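PDB 2WAW: MOBA relate protein from Mycobacterium sp., which is of unknown function but probably transfers a nucleotidyl group from a nucleoside triphosphate, as MobA-like NTP transferases of the GT-A fold do. Local coordinates for residues L11-S16 / I50-G55; K23-L28 / D58-K63. All coordinates share one frame; numbering follows the deposited sequence.

In the fold
Both contacts belong to the nucleotide-binding half expected of a GT-A fold. Interaction 1 joins the start of the glycine-rich signature to strand 48-53, while interaction 2 joins the 3-10 turn at the signature's end to helix 57-63. Interaction 1 lies in the core, at the end of two parallel strands, and combines polar links, from Ala12 N to Thr52 OG1 and through a bridging water, with a small apolar patch. Interaction 2 is nearer the surface and purely apolar, a leucine resting on the helix. The two meet where Tyr15 O and Ser16 OG are hydrogen-bonded to Lys23, so the loop leaving the first strand is held to the 3-10 turn that packs on that helix.

Interaction 1 of 2, residues L11-S16 / I50-G55; sequences LAAGYS and IVTLGG
Thr52 turns its hydroxyl into the space between its own backbone N and carbonyl carbon (chi1 67°), and this rotation sets OG1 facing Ala12 of the neighbouring strand. The amide of Ala12 donates to Thr52 OG1 over 3.1 Å, with an N-H...O angle of 157°; its approach to the carbonyl oxygen of the same threonine is bent and weak. A side chain thus takes over part of the work of a backbone acceptor just where two parallel strands end. Thr52 OG1 is also hydrogen-bonded to Ser84 OG, which anchors the hydroxyl from a second direction. Alongside it, pointing the same way, runs Leu11, whose CD2 comes within 3.9 Å of Thr52 OG1.

Where the strands part, a water spans the gap between Ala12 O and Gly54 N. It donates to Ala12 O at 2.7 Å and accepts from Gly54 N at 3.0 Å, linking groups too far apart to bond directly. Ala13 still leans across, its CB 3.5 Å from Gly54 N, before the chain turns at Gly14 with a positive phi of 70°. The Leu-Ala-Ala-Gly sequence opens the glycine-rich signature of this family, and a loop leaving the strand end here is consistent with the phosphate-side nucleotide loop of related transferases.

On the other face, Ala12 CB sits 4.1 Å from both Val51 CG1 and Leu53 CD2, a small apolar patch. Helix 33-42, the crossover of this beta-alpha-beta unit, covers that patch with Leu34 and Leu38, while helix 84-90 packs on Leu11 and Thr52. Within the sheet, strand 98-103 flanks strand 6-12 and strand 70-73 flanks strand 48-53.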
# COMPACT_ATOMS: atom_id res chain seq x y z
N LEU A 11 -0.18 -3.18 1.97
CA LEU A 11 0.47 -3.56 3.25
C LEU A 11 -0.40 -3.08 4.39
O LEU A 11 -0.57 -1.86 4.60
CB LEU A 11 1.89 -2.99 3.33
CG LEU A 11 2.80 -3.42 2.18
CD1 LEU A 11 4.08 -2.58 2.21
CD2 LEU A 11 3.17 -4.90 2.29
N ALA A 12 -1.01 -4.03 5.10
CA ALA A 12 -2.00 -3.71 6.14
C ALA A 12 -1.78 -4.49 7.43
O ALA A 12 -2.73 -4.76 8.17
CB ALA A 12 -3.42 -3.90 5.60
N ALA A 13 -0.52 -4.83 7.68
CA ALA A 13 -0.11 -5.59 8.86
C ALA A 13 0.55 -4.66 9.89
O ALA A 13 1.51 -3.95 9.58
CB ALA A 13 0.84 -6.72 8.45
N GLY A 14 0.01 -4.66 11.10
CA GLY A 14 0.60 -3.89 12.20
C GLY A 14 0.50 -2.38 12.11
O GLY A 14 -0.48 -1.85 11.57
N TYR A 15 1.49 -1.70 12.69
CA TYR A 15 1.60 -0.24 12.73
C TYR A 15 0.39 0.41 13.39
O TYR A 15 0.02 1.53 13.03
CB TYR A 15 1.85 0.35 11.33
CG TYR A 15 3.13 -0.13 10.68
CD1 TYR A 15 3.11 -1.13 9.70
CD2 TYR A 15 4.35 0.45 11.02
CE1 TYR A 15 4.29 -1.54 9.08
CE2 TYR A 15 5.53 0.03 10.42
CZ TYR A 15 5.49 -0.96 9.46
OH TYR A 15 6.69 -1.35 8.86
N SER A 16 -0.17 -0.24 14.42
CA SER A 16 -1.41 0.21 15.08
C SER A 16 -1.28 0.48 16.58
O SER A 16 -2.26 0.82 17.23
CB SER A 16 -2.54 -0.81 14.88
OG SER A 16 -3.09 -0.76 13.58
N ILE A 50 -3.02 -8.44 -3.53
CA ILE A 50 -2.60 -9.06 -2.28
C ILE A 50 -2.75 -8.08 -1.12
O ILE A 50 -2.43 -6.96 -1.24
CB ILE A 50 -1.11 -9.44 -2.33
CG1 ILE A 50 -0.85 -10.52 -3.39
CG2 ILE A 50 -0.60 -9.86 -0.97
CD1 ILE A 50 0.56 -10.74 -3.64
N VAL A 51 -3.30 -8.56 -0.04
CA VAL A 51 -3.39 -7.75 1.18
C VAL A 51 -2.71 -8.50 2.31
O VAL A 51 -2.98 -9.69 2.53
CB VAL A 51 -4.86 -7.48 1.58
CG1 VAL A 51 -4.95 -6.45 2.74
CG2 VAL A 51 -5.67 -7.05 0.37
N THR A 52 -1.82 -7.80 3.03
CA THR A 52 -1.17 -8.43 4.18
C THR A 52 -1.85 -7.98 5.46
O THR A 52 -2.29 -6.82 5.59
CB THR A 52 0.35 -8.11 4.28
OG1 THR A 52 0.51 -6.71 4.55
CG2 THR A 52 1.08 -8.45 2.97
N LEU A 53 -1.94 -8.91 6.40
CA LEU A 53 -2.56 -8.63 7.69
C LEU A 53 -1.70 -9.24 8.77
O LEU A 53 -1.04 -10.26 8.54
CB LEU A 53 -3.97 -9.23 7.73
CG LEU A 53 -4.99 -8.71 6.73
CD1 LEU A 53 -6.28 -9.50 6.84
CD2 LEU A 53 -5.25 -7.28 7.01
N GLY A 54 -1.73 -8.64 9.95
CA GLY A 54 -0.92 -9.12 11.06
C GLY A 54 -1.76 -9.70 12.19
O GLY A 54 -2.71 -10.45 11.96
N GLY A 55 -1.41 -9.30 13.42
CA GLY A 55 -2.06 -9.82 14.63
C GLY A 55 -3.57 -9.64 14.71
O GLY A 55 -4.26 -10.45 15.33
O HOH W 1 -3.89 -6.51 9.90

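Interaction 2 of 2, residues K23-L28 / D58-K63; sequences KQLLPL and DEVLEK
Leu25 closes a short 3-10 turn and meets the last turn of helix 57-63, with its CA 6.8 Å from the CA of Val60. The setting is the Rossmann-like half of a GT-A fold: the turn lies in the connection from the first strand to helix 33-42, and the helix follows the second strand of the same beta-alpha-beta unit. A bond from Leu26 N to Lys23 O tightens the turn. The helix winds up similarly at its end, where Lys63 N bonds to Val60 O.

Leu25 carries most of the contact. Its CG stands anti to the carbonyl carbon (chi1 -57°), which sends the forked end outward onto the helix, CD1 on Glu59 and CD2 in the space between Val60 and Lys63. Leu25 CD1 reaches Glu59 CB at 3.7 Å, whereas Leu25 CD2 comes within 3.9 Å of Val60 CA. The leucine crosses the side chain of Lys63 at about a right angle, and it meets both charged residues at their aliphatic beginnings. Gln24 adds a smaller touch, its CB lying 3.9 Å from Val60 CG2.

Burial deepens toward Val60, which also packs on Leu53 of strand 48-53 and on Leu34 of helix 33-42; Lys63, by contrast, borders solvent. At the far side of the turn Lys23, the lysine that ends the family signature, sends NZ to the carbonyl oxygens of Tyr15 and Val182. Leu25 CD2 lies 3.8 Å from Lys63 CB, the first carbon of the lysine chain.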
# COMPACT_ATOMS: atom_id res chain seq x y z
N LYS A 23 -6.13 -0.16 13.44
CA LYS A 23 -6.50 0.98 12.59
C LYS A 23 -7.27 0.55 11.34
O LYS A 23 -8.07 1.32 10.80
CB LYS A 23 -5.28 1.83 12.22
CG LYS A 23 -4.29 1.16 11.27
CD LYS A 23 -3.04 2.05 11.24
CE LYS A 23 -1.95 1.49 10.42
NZ LYS A 23 -0.80 2.44 10.44
N GLN A 24 -7.03 -0.69 10.89
CA GLN A 24 -7.68 -1.25 9.70
C GLN A 24 -9.20 -1.18 9.83
O GLN A 24 -9.91 -1.04 8.83
CB GLN A 24 -7.23 -2.73 9.50
CG GLN A 24 -5.71 -2.94 9.25
CD GLN A 24 -4.82 -2.90 10.51
OE1 GLN A 24 -3.57 -2.88 10.42
NE2 GLN A 24 -5.45 -2.86 11.68
N LEU A 25 -9.68 -1.26 11.06
CA LEU A 25 -11.10 -1.33 11.34
C LEU A 25 -11.76 -0.02 11.76
O LEU A 25 -12.91 0.01 11.96
CB LEU A 25 -11.39 -2.44 12.38
CG LEU A 25 -10.92 -3.83 11.99
CD1 LEU A 25 -10.98 -4.75 13.09
CD2 LEU A 25 -11.67 -4.38 10.82
N LEU A 26 -11.00 1.04 11.85
CA LEU A 26 -11.57 2.36 12.17
C LEU A 26 -12.65 2.78 11.17
O LEU A 26 -12.46 2.69 9.95
CB LEU A 26 -10.46 3.39 12.20
CG LEU A 26 -9.40 3.20 13.27
CD1 LEU A 26 -8.18 4.08 12.94
CD2 LEU A 26 -9.95 3.51 14.68
N PRO A 27 -13.80 3.25 11.69
CA PRO A 27 -14.87 3.70 10.81
C PRO A 27 -14.41 4.84 9.92
O PRO A 27 -13.74 5.77 10.39
CB PRO A 27 -15.93 4.20 11.80
CG PRO A 27 -15.68 3.42 13.03
CD PRO A 27 -14.18 3.32 13.10
N LEU A 28 -14.75 4.77 8.63
CA LEU A 28 -14.48 5.84 7.71
C LEU A 28 -15.71 5.91 6.81
O LEU A 28 -15.81 5.23 5.79
CB LEU A 28 -13.18 5.58 6.93
CG LEU A 28 -12.46 6.79 6.32
CD1 LEU A 28 -11.85 7.68 7.41
CD2 LEU A 28 -11.41 6.31 5.35
N ASP A 58 -7.76 -11.87 12.49
CA ASP A 58 -9.02 -12.51 12.84
C ASP A 58 -10.18 -11.53 12.82
O ASP A 58 -11.22 -11.82 12.21
CB ASP A 58 -8.93 -13.19 14.21
CG ASP A 58 -8.17 -14.50 14.17
OD1 ASP A 58 -7.73 -14.91 13.07
OD2 ASP A 58 -8.01 -15.13 15.24
N GLU A 59 -10.00 -10.38 13.47
CA GLU A 59 -11.02 -9.31 13.51
C GLU A 59 -11.25 -8.74 12.11
O GLU A 59 -12.38 -8.48 11.70
CB GLU A 59 -10.58 -8.18 14.45
CG GLU A 59 -10.26 -8.60 15.88
CD GLU A 59 -9.49 -7.52 16.64
OE1 GLU A 59 -10.13 -6.55 17.11
OE2 GLU A 59 -8.25 -7.64 16.76
N VAL A 60 -10.16 -8.51 11.38
CA VAL A 60 -10.25 -7.95 10.03
C VAL A 60 -11.01 -8.87 9.06
O VAL A 60 -11.85 -8.41 8.27
CB VAL A 60 -8.86 -7.58 9.47
CG1 VAL A 60 -8.97 -7.16 8.01
CG2 VAL A 60 -8.26 -6.45 10.27
N LEU A 61 -10.77 -10.16 9.16
CA LEU A 61 -11.42 -11.12 8.33
C LEU A 61 -12.92 -11.10 8.57
O LEU A 61 -13.67 -11.37 7.70
CB LEU A 61 -10.85 -12.52 8.54
CG LEU A 61 -9.39 -12.76 8.23
CD1 LEU A 61 -8.93 -14.16 8.53
CD2 LEU A 61 -9.02 -12.38 6.86
N GLU A 62 -13.32 -10.85 9.79
CA GLU A 62 -14.73 -10.76 10.15
C GLU A 62 -15.43 -9.52 9.60
O GLU A 62 -16.58 -9.57 9.39
CB GLU A 62 -14.95 -10.90 11.66
CG GLU A 62 -14.43 -12.20 12.26
CD GLU A 62 -14.35 -12.29 13.80
OE1 GLU A 62 -14.49 -11.29 14.54
OE2 GLU A 62 -14.13 -13.40 14.28
N LYS A 63 -14.71 -8.43 9.41
CA LYS A 63 -15.33 -7.10 9.19
C LYS A 63 -14.99 -6.37 7.89
O LYS A 63 -15.58 -5.32 7.61
CB LYS A 63 -15.01 -6.18 10.37
CG LYS A 63 -15.67 -6.59 11.68
CD LYS A 63 -15.16 -5.73 12.82
CE LYS A 63 -15.80 -6.14 14.14
NZ LYS A 63 -15.47 -5.17 15.22